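Long-range contacts in KmHsv2 (PDB 3VU4), which probably binds phosphoinositides on membranes as a seven-bladed beta-propeller of the PROPPIN family, related to the autophagy protein Atg18: residues A[192-197]-A[219-224]; A[198-203]-A[241-246]. All blocks are in the same frame, centred on the assembly; numbering follows the deposited sequence.

Contact 1. Residues A[192-197]-A[219-224]; sequences KAHTNP and IIRVFK. With SO4 (sulfate ion), chain E.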
ATOM      1  N   LYS A 192       2.583   2.134  20.729  1.00 38.51           N
ATOM      2  CA  LYS A 192       3.394   0.947  20.930  1.00 38.62           C
ATOM      3  C   LYS A 192       2.578  -0.215  20.374  1.00 38.60           C
ATOM      4  O   LYS A 192       2.037  -1.026  21.127  1.00 38.36           O
ATOM      5  CB  LYS A 192       3.663   0.730  22.406  1.00 38.67           C
ATOM      6  CG  LYS A 192       4.592   1.744  23.008  1.00 41.66           C
ATOM      7  CD  LYS A 192       5.026   1.277  24.368  1.00 44.31           C
ATOM      8  CE  LYS A 192       6.084   2.180  24.955  1.00 48.88           C
ATOM      9  NZ  LYS A 192       6.434   1.678  26.318  1.00 53.25           N
ATOM     10  N   ALA A 193       2.501  -0.274  19.045  1.00 39.21           N
ATOM     11  CA  ALA A 193       1.741  -1.288  18.313  1.00 38.35           C
ATOM     12  C   ALA A 193       2.122  -2.749  18.549  1.00 38.17           C
ATOM     13  O   ALA A 193       1.246  -3.574  18.791  1.00 39.03           O
ATOM     14  CB  ALA A 193       1.787  -0.984  16.816  1.00 35.78           C
ATOM     15  N   HIS A 194       3.408  -3.083  18.472  1.00 37.02           N
ATOM     16  CA  HIS A 194       3.812  -4.471  18.673  1.00 35.37           C
ATOM     17  C   HIS A 194       5.034  -4.641  19.549  1.00 36.39           C
ATOM     18  O   HIS A 194       5.779  -3.699  19.791  1.00 37.92           O
ATOM     19  CB  HIS A 194       4.091  -5.139  17.331  1.00 32.41           C
ATOM     20  CG  HIS A 194       2.922  -5.139  16.399  1.00 31.87           C
ATOM     21  ND1 HIS A 194       2.115  -6.243  16.217  1.00 31.53           N
ATOM     22  CD2 HIS A 194       2.427  -4.170  15.592  1.00 31.46           C
ATOM     23  CE1 HIS A 194       1.173  -5.951  15.336  1.00 35.13           C
ATOM     24  NE2 HIS A 194       1.338  -4.700  14.941  1.00 33.74           N
ATOM     25  N   THR A 195       5.226  -5.866  20.014  1.00 36.80           N
ATOM     26  CA  THR A 195       6.360  -6.230  20.840  1.00 39.02           C
ATOM     27  C   THR A 195       7.540  -6.535  19.929  1.00 41.08           C
ATOM     28  O   THR A 195       8.684  -6.207  20.232  1.00 44.22           O
ATOM     29  CB  THR A 195       6.056  -7.484  21.657  1.00 40.45           C
ATOM     30  OG1 THR A 195       5.009  -7.192  22.588  1.00 42.68           O
ATOM     31  CG2 THR A 195       7.294  -7.954  22.403  1.00 38.22           C
ATOM     32  N   ASN A 196       7.258  -7.177  18.808  1.00 42.46           N
ATOM     33  CA  ASN A 196       8.303  -7.515  17.864  1.00 43.82           C
ATOM     34  C   ASN A 196       8.408  -6.433  16.811  1.00 42.39           C
ATOM     35  O   ASN A 196       7.551  -5.556  16.733  1.00 43.09           O
ATOM     36  CB  ASN A 196       7.998  -8.860  17.223  1.00 47.62           C
ATOM     37  CG  ASN A 196       7.980  -9.974  18.236  1.00 52.52           C
ATOM     38  OD1 ASN A 196       8.954 -10.183  18.967  1.00 52.77           O
ATOM     39  ND2 ASN A 196       6.868 -10.695  18.298  1.00 56.82           N
ATOM     40  N   PRO A 197       9.470  -6.467  15.997  1.00 40.11           N
ATOM     41  CA  PRO A 197       9.632  -5.448  14.959  1.00 39.72           C
ATOM     42  C   PRO A 197       8.444  -5.401  14.008  1.00 39.13           C
ATOM     43  O   PRO A 197       7.927  -6.441  13.598  1.00 40.64           O
ATOM     44  CB  PRO A 197      10.919  -5.881  14.254  1.00 39.00           C
ATOM     45  CG  PRO A 197      11.708  -6.481  15.355  1.00 38.62           C
ATOM     46  CD  PRO A 197      10.676  -7.310  16.096  1.00 39.21           C
ATOM     47  N   ILE A 219      -0.909 -11.523  14.921  1.00 52.84           N
ATOM     48  CA  ILE A 219      -1.848 -10.429  15.084  1.00 50.64           C
ATOM     49  C   ILE A 219      -1.687  -9.219  14.189  1.00 47.51           C
ATOM     50  O   ILE A 219      -0.574  -8.759  13.943  1.00 50.66           O
ATOM     51  CB  ILE A 219      -1.791  -9.924  16.536  1.00 52.76           C
ATOM     52  CG1 ILE A 219      -2.066 -11.070  17.508  1.00 55.56           C
ATOM     53  CG2 ILE A 219      -2.793  -8.825  16.755  1.00 53.17           C
ATOM     54  CD1 ILE A 219      -1.831 -10.703  18.979  1.00 58.72           C
ATOM     55  N   ILE A 220      -2.821  -8.730  13.691  1.00 42.53           N
ATOM     56  CA  ILE A 220      -2.873  -7.527  12.875  1.00 37.66           C
ATOM     57  C   ILE A 220      -3.696  -6.526  13.717  1.00 37.69           C
ATOM     58  O   ILE A 220      -4.726  -6.891  14.295  1.00 37.39           O
ATOM     59  CB  ILE A 220      -3.575  -7.776  11.526  1.00 35.50           C
ATOM     60  CG1 ILE A 220      -2.734  -8.724  10.667  1.00 33.69           C
ATOM     61  CG2 ILE A 220      -3.775  -6.455  10.788  1.00 33.88           C
ATOM     62  CD1 ILE A 220      -3.354  -9.070   9.323  1.00 26.79           C
ATOM     63  N   ARG A 221      -3.230  -5.282  13.819  1.00 36.04           N
ATOM     64  CA  ARG A 221      -3.927  -4.278  14.617  1.00 34.27           C
ATOM     65  C   ARG A 221      -4.314  -3.030  13.847  1.00 35.63           C
ATOM     66  O   ARG A 221      -3.640  -2.631  12.893  1.00 36.53           O
ATOM     67  CB  ARG A 221      -3.082  -3.860  15.824  1.00 30.29           C
ATOM     68  CG  ARG A 221      -2.743  -5.003  16.757  1.00 30.68           C
ATOM     69  CD  ARG A 221      -2.151  -4.522  18.077  1.00 29.94           C
ATOM     70  NE  ARG A 221      -2.083  -5.618  19.038  1.00 33.27           N
ATOM     71  CZ  ARG A 221      -0.978  -6.297  19.345  1.00 34.99           C
ATOM     72  NH1 ARG A 221       0.188  -5.992  18.779  1.00 34.53           N
ATOM     73  NH2 ARG A 221      -1.045  -7.318  20.189  1.00 33.17           N
ATOM     74  N   VAL A 222      -5.413  -2.412  14.273  1.00 34.74           N
ATOM     75  CA  VAL A 222      -5.878  -1.197  13.637  1.00 34.51           C
ATOM     76  C   VAL A 222      -6.059  -0.136  14.702  1.00 37.17           C
ATOM     77  O   VAL A 222      -6.736  -0.376  15.705  1.00 40.11           O
ATOM     78  CB  VAL A 222      -7.216  -1.409  12.920  1.00 33.32           C
ATOM     79  CG1 VAL A 222      -7.581  -0.151  12.157  1.00 31.55           C
ATOM     80  CG2 VAL A 222      -7.129  -2.596  11.981  1.00 29.11           C
ATOM     81  N   PHE A 223      -5.451   1.030  14.487  1.00 38.07           N
ATOM     82  CA  PHE A 223      -5.539   2.144  15.428  1.00 38.54           C
ATOM     83  C   PHE A 223      -6.086   3.393  14.751  1.00 40.50           C
ATOM     84  O   PHE A 223      -5.981   3.538  13.532  1.00 38.24           O
ATOM     85  CB  PHE A 223      -4.159   2.516  16.005  1.00 38.22           C
ATOM     86  CG  PHE A 223      -3.390   1.359  16.602  1.00 38.52           C
ATOM     87  CD1 PHE A 223      -2.637   0.504  15.791  1.00 37.90           C
ATOM     88  CD2 PHE A 223      -3.400   1.137  17.979  1.00 36.83           C
ATOM     89  CE1 PHE A 223      -1.902  -0.552  16.342  1.00 36.36           C
ATOM     90  CE2 PHE A 223      -2.668   0.080  18.543  1.00 36.78           C
ATOM     91  CZ  PHE A 223      -1.918  -0.765  17.722  1.00 37.71           C
ATOM     92  N   LYS A 224      -6.673   4.292  15.555  1.00 44.31           N
ATOM     93  CA  LYS A 224      -7.172   5.577  15.053  1.00 44.61           C
ATOM     94  C   LYS A 224      -5.917   6.427  14.962  1.00 43.74           C
ATOM     95  O   LYS A 224      -5.124   6.449  15.902  1.00 42.91           O
ATOM     96  CB  LYS A 224      -8.091   6.266  16.056  1.00 48.81           C
ATOM     97  CG  LYS A 224      -9.479   5.706  16.234  1.00 53.78           C
ATOM     98  CD  LYS A 224     -10.187   6.548  17.297  1.00 58.00           C
ATOM     99  CE  LYS A 224     -11.562   6.010  17.651  1.00 62.59           C
ATOM    100  NZ  LYS A 224     -12.056   6.591  18.939  1.00 63.63           N
TER
HETATM  101  S   SO4 E 403       3.303  -8.757  18.624  1.00 59.90           S
HETATM  102  O1  SO4 E 403       2.798  -7.578  19.352  1.00 61.71           O
HETATM  103  O2  SO4 E 403       2.368  -9.078  17.530  1.00 61.36           O
HETATM  104  O3  SO4 E 403       4.633  -8.479  18.049  1.00 62.03           O
HETATM  105  O4  SO4 E 403       3.421  -9.886  19.566  1.00 60.81           O
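His194 and Arg221 meet beside a sulfate ion in a blade of the PROPPIN beta-propeller, where the loop that enters the blade folds against its third strand, 219-224. The His194 ring and the Arg221 guanidinium run alongside each other head to tail, their planes 50° apart, and NH1 of Arg221 sits over one face of the imidazole. That NH1 also lies 2.6 Å from the carbonyl O of Ala193. Arg221 arrives there because its chain is extended from CG to NE; NE is held by a salt bridge to Glu233 on the next strand. His194 is gripped at both nitrogens: NE2 is hydrogen-bonded to the hydroxyl of Thr212, and ND1 points its N-H almost straight at sulfate O2 (3.1 Å), which lies at the ring edge. Ring and guanidinium thus converge on one anion, which also takes bonds from the backbone N-H groups of Thr195 and Asn196, weakly from Asn196 ND2, and is hydrogen-bonded to the hydroxyl of Ser214. The sulfate probably came from the crystallisation liquor, but a basic pocket of this kind is consistent with a phosphate site of a phosphoinositide-binding family. Two residues farther along the strand, Phe223 packs on Ala193, its CE1 3.7 Å from Ala193 CB. At the sulfate, Arg221 NH1 donates a nearly straight bond to O1, 3.1 Å away in the guanidinium plane.

Contact 2. Residues A[198-203]-A[241-246]; sequences IKMVRL and ADVVDM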
ATOM      1  N   ILE A 198       8.018  -4.195  13.653  1.00 37.10           N
ATOM      2  CA  ILE A 198       6.908  -4.029  12.735  1.00 37.39           C
ATOM      3  C   ILE A 198       7.279  -4.437  11.309  1.00 38.84           C
ATOM      4  O   ILE A 198       8.341  -4.072  10.782  1.00 37.76           O
ATOM      5  CB  ILE A 198       6.418  -2.566  12.730  1.00 39.57           C
ATOM      6  CG1 ILE A 198       5.517  -2.327  13.949  1.00 40.86           C
ATOM      7  CG2 ILE A 198       5.689  -2.248  11.423  1.00 38.54           C
ATOM      8  CD1 ILE A 198       5.106  -0.892  14.127  1.00 41.93           C
ATOM      9  N   LYS A 199       6.384  -5.199  10.689  1.00 39.42           N
ATOM     10  CA  LYS A 199       6.577  -5.659   9.326  1.00 39.19           C
ATOM     11  C   LYS A 199       6.251  -4.538   8.345  1.00 39.35           C
ATOM     12  O   LYS A 199       7.051  -4.224   7.458  1.00 40.65           O
ATOM     13  CB  LYS A 199       5.687  -6.874   9.058  1.00 40.10           C
ATOM     14  CG  LYS A 199       5.798  -7.443   7.647  1.00 41.77           C
ATOM     15  CD  LYS A 199       7.233  -7.754   7.294  1.00 41.03           C
ATOM     16  CE  LYS A 199       7.331  -8.449   5.953  1.00 43.79           C
ATOM     17  NZ  LYS A 199       8.744  -8.463   5.488  1.00 45.91           N
ATOM     18  N   MET A 200       5.073  -3.942   8.509  1.00 38.35           N
ATOM     19  CA  MET A 200       4.632  -2.841   7.653  1.00 37.81           C
ATOM     20  C   MET A 200       3.433  -2.138   8.274  1.00 37.14           C
ATOM     21  O   MET A 200       2.747  -2.715   9.120  1.00 37.06           O
ATOM     22  CB  MET A 200       4.226  -3.357   6.276  1.00 37.23           C
ATOM     23  CG  MET A 200       3.065  -4.328   6.309  1.00 38.74           C
ATOM     24  SD  MET A 200       2.523  -4.805   4.664  1.00 41.70           S
ATOM     25  CE  MET A 200       3.549  -6.224   4.424  1.00 42.85           C
ATOM     26  N   VAL A 201       3.190  -0.894   7.869  1.00 35.18           N
ATOM     27  CA  VAL A 201       2.035  -0.156   8.371  1.00 34.43           C
ATOM     28  C   VAL A 201       1.247   0.356   7.179  1.00 35.62           C
ATOM     29  O   VAL A 201       1.815   0.637   6.128  1.00 34.48           O
ATOM     30  CB  VAL A 201       2.429   1.024   9.305  1.00 32.27           C
ATOM     31  CG1 VAL A 201       3.219   0.492  10.504  1.00 31.51           C
ATOM     32  CG2 VAL A 201       3.202   2.066   8.552  1.00 28.45           C
ATOM     33  N   ARG A 202      -0.066   0.461   7.335  1.00 37.15           N
ATOM     34  CA  ARG A 202      -0.903   0.907   6.234  1.00 38.75           C
ATOM     35  C   ARG A 202      -2.027   1.845   6.651  1.00 39.89           C
ATOM     36  O   ARG A 202      -2.840   1.522   7.526  1.00 39.75           O
ATOM     37  CB  ARG A 202      -1.494  -0.314   5.527  1.00 41.17           C
ATOM     38  CG  ARG A 202      -0.464  -1.196   4.826  1.00 43.23           C
ATOM     39  CD  ARG A 202      -0.037  -0.582   3.496  1.00 44.35           C
ATOM     40  NE  ARG A 202       0.839  -1.469   2.735  1.00 45.91           N
ATOM     41  CZ  ARG A 202       2.137  -1.641   2.969  1.00 45.88           C
ATOM     42  NH1 ARG A 202       2.747  -0.981   3.942  1.00 46.80           N
ATOM     43  NH2 ARG A 202       2.828  -2.496   2.234  1.00 47.35           N
ATOM     44  N   LEU A 203      -2.063   3.009   6.006  1.00 40.10           N
ATOM     45  CA  LEU A 203      -3.085   4.014   6.250  1.00 38.55           C
ATOM     46  C   LEU A 203      -4.284   3.728   5.354  1.00 39.16           C
ATOM     47  O   LEU A 203      -4.119   3.258   4.225  1.00 38.24           O
ATOM     48  CB  LEU A 203      -2.549   5.407   5.925  1.00 36.76           C
ATOM     49  CG  LEU A 203      -1.506   6.010   6.867  1.00 37.91           C
ATOM     50  CD1 LEU A 203      -0.934   7.278   6.251  1.00 37.86           C
ATOM     51  CD2 LEU A 203      -2.137   6.304   8.219  1.00 36.35           C
ATOM     52  N   ALA A 241       2.607 -17.795   7.035  1.00 59.40           N
ATOM     53  CA  ALA A 241       3.458 -17.054   6.094  1.00 56.19           C
ATOM     54  C   ALA A 241       3.665 -15.559   6.353  1.00 53.36           C
ATOM     55  O   ALA A 241       2.818 -14.887   6.931  1.00 51.54           O
ATOM     56  CB  ALA A 241       2.940 -17.254   4.668  1.00 55.53           C
ATOM     57  N   ASP A 242       4.808 -15.048   5.903  1.00 51.60           N
ATOM     58  CA  ASP A 242       5.123 -13.633   6.049  1.00 48.99           C
ATOM     59  C   ASP A 242       4.152 -12.828   5.199  1.00 46.28           C
ATOM     60  O   ASP A 242       3.775 -13.248   4.108  1.00 46.61           O
ATOM     61  CB  ASP A 242       6.545 -13.329   5.570  1.00 50.79           C
ATOM     62  CG  ASP A 242       7.604 -14.039   6.388  1.00 54.95           C
ATOM     63  OD1 ASP A 242       7.486 -14.057   7.631  1.00 56.74           O
ATOM     64  OD2 ASP A 242       8.566 -14.568   5.786  1.00 57.66           O
ATOM     65  N   VAL A 243       3.754 -11.669   5.699  1.00 41.74           N
ATOM     66  CA  VAL A 243       2.848 -10.811   4.974  1.00 37.82           C
ATOM     67  C   VAL A 243       3.635 -10.143   3.847  1.00 37.87           C
ATOM     68  O   VAL A 243       4.748  -9.666   4.061  1.00 38.38           O
ATOM     69  CB  VAL A 243       2.278  -9.733   5.909  1.00 38.49           C
ATOM     70  CG1 VAL A 243       1.403  -8.765   5.124  1.00 36.04           C
ATOM     71  CG2 VAL A 243       1.503 -10.390   7.042  1.00 34.70           C
ATOM     72  N   VAL A 244       3.064 -10.115   2.650  1.00 35.85           N
ATOM     73  CA  VAL A 244       3.728  -9.497   1.507  1.00 34.32           C
ATOM     74  C   VAL A 244       3.112  -8.128   1.268  1.00 35.69           C
ATOM     75  O   VAL A 244       3.801  -7.173   0.911  1.00 36.43           O
ATOM     76  CB  VAL A 244       3.585 -10.371   0.239  1.00 32.19           C
ATOM     77  CG1 VAL A 244       4.164  -9.661  -0.964  1.00 26.74           C
ATOM     78  CG2 VAL A 244       4.301 -11.692   0.453  1.00 31.52           C
ATOM     79  N   ASP A 245       1.806  -8.028   1.462  1.00 36.25           N
ATOM     80  CA  ASP A 245       1.145  -6.748   1.295  1.00 36.55           C
ATOM     81  C   ASP A 245      -0.188  -6.715   2.039  1.00 36.62           C
ATOM     82  O   ASP A 245      -0.800  -7.752   2.319  1.00 34.53           O
ATOM     83  CB  ASP A 245       0.959  -6.417  -0.188  1.00 34.20           C
ATOM     84  CG  ASP A 245       0.762  -4.922  -0.427  1.00 35.95           C
ATOM     85  OD1 ASP A 245       0.898  -4.145   0.546  1.00 33.27           O
ATOM     86  OD2 ASP A 245       0.478  -4.524  -1.586  1.00 36.54           O
ATOM     87  N   MET A 246      -0.615  -5.503   2.366  1.00 37.20           N
ATOM     88  CA  MET A 246      -1.840  -5.277   3.112  1.00 37.38           C
ATOM     89  C   MET A 246      -2.406  -3.957   2.622  1.00 37.17           C
ATOM     90  O   MET A 246      -1.720  -2.939   2.656  1.00 37.52           O
ATOM     91  CB  MET A 246      -1.494  -5.225   4.596  1.00 36.38           C
ATOM     92  CG  MET A 246      -2.586  -4.774   5.503  1.00 38.81           C
ATOM     93  SD  MET A 246      -2.170  -5.240   7.190  1.00 39.43           S
ATOM     94  CE  MET A 246      -0.859  -4.072   7.567  1.00 37.45           C
TER
HETATM   95  O   HOH W   1       7.775 -10.311   2.853  1.00 44.81           O
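Met200 takes a first torsion of 62°, with CG between the backbone N and the carbonyl carbon, and the chain bends only at its last torsion (90°); its terminal methyl thereby reaches Val243, CE to CG1 3.4 Å. The two methionine side chains run slantwise across each other, Met200 SD 4.0 Å from Met246 CB; this sulfur also sits over one face of the Arg202 guanidinium, displaced toward its rim. Arg202, bent at chi2 (-78°), brings this group to Asp245, whose OD1 is met by NH2 at 3.0 Å in a salt bridge, in the guanidinium plane, and on the anti side of the carboxylate but well tilted out of its plane. Met246 N reaches the same OD1 from the opposite face at 2.7 Å, while Arg202 NH1 ties back to Val201 O. A leucine at Arg202 would probably leave OD1 without its charged mate across the contact and the Val201 carbonyl without this donor. Val244 and Asp245 form a classic beta bulge opposite Val258. The axes of segments 198-203 and 243-246, in the first strands of successive propeller blades, approach to 8.1 Å and run nearly parallel (8°); the neighbouring strands 209-214 and 254-259 touch Met200, and Val243 and Met246, respectively.

In the fold
Contacts 1 and 2 lie with their centres 11 Å apart and share the four-stranded antiparallel blade 198-203, 209-214, 219-224, 230-235. Along the chain they cross: 192-197 runs directly into 198-203, then come 219-224 and 241-246. Contact 1 lies within that blade and its entry loop, its centre about 17 Å from the centre of the chain; contact 2, its centre about 9 Å from that point, joins the blade's first strand to that of the following blade. They touch through Ile220 CG2 and Met246 SD, and through Ala193 CB and Ile198 CD1. The sulfate pocket, perhaps a phosphoinositide site, therefore lies farther from the chain centre than the inter-blade packing, on the same blade.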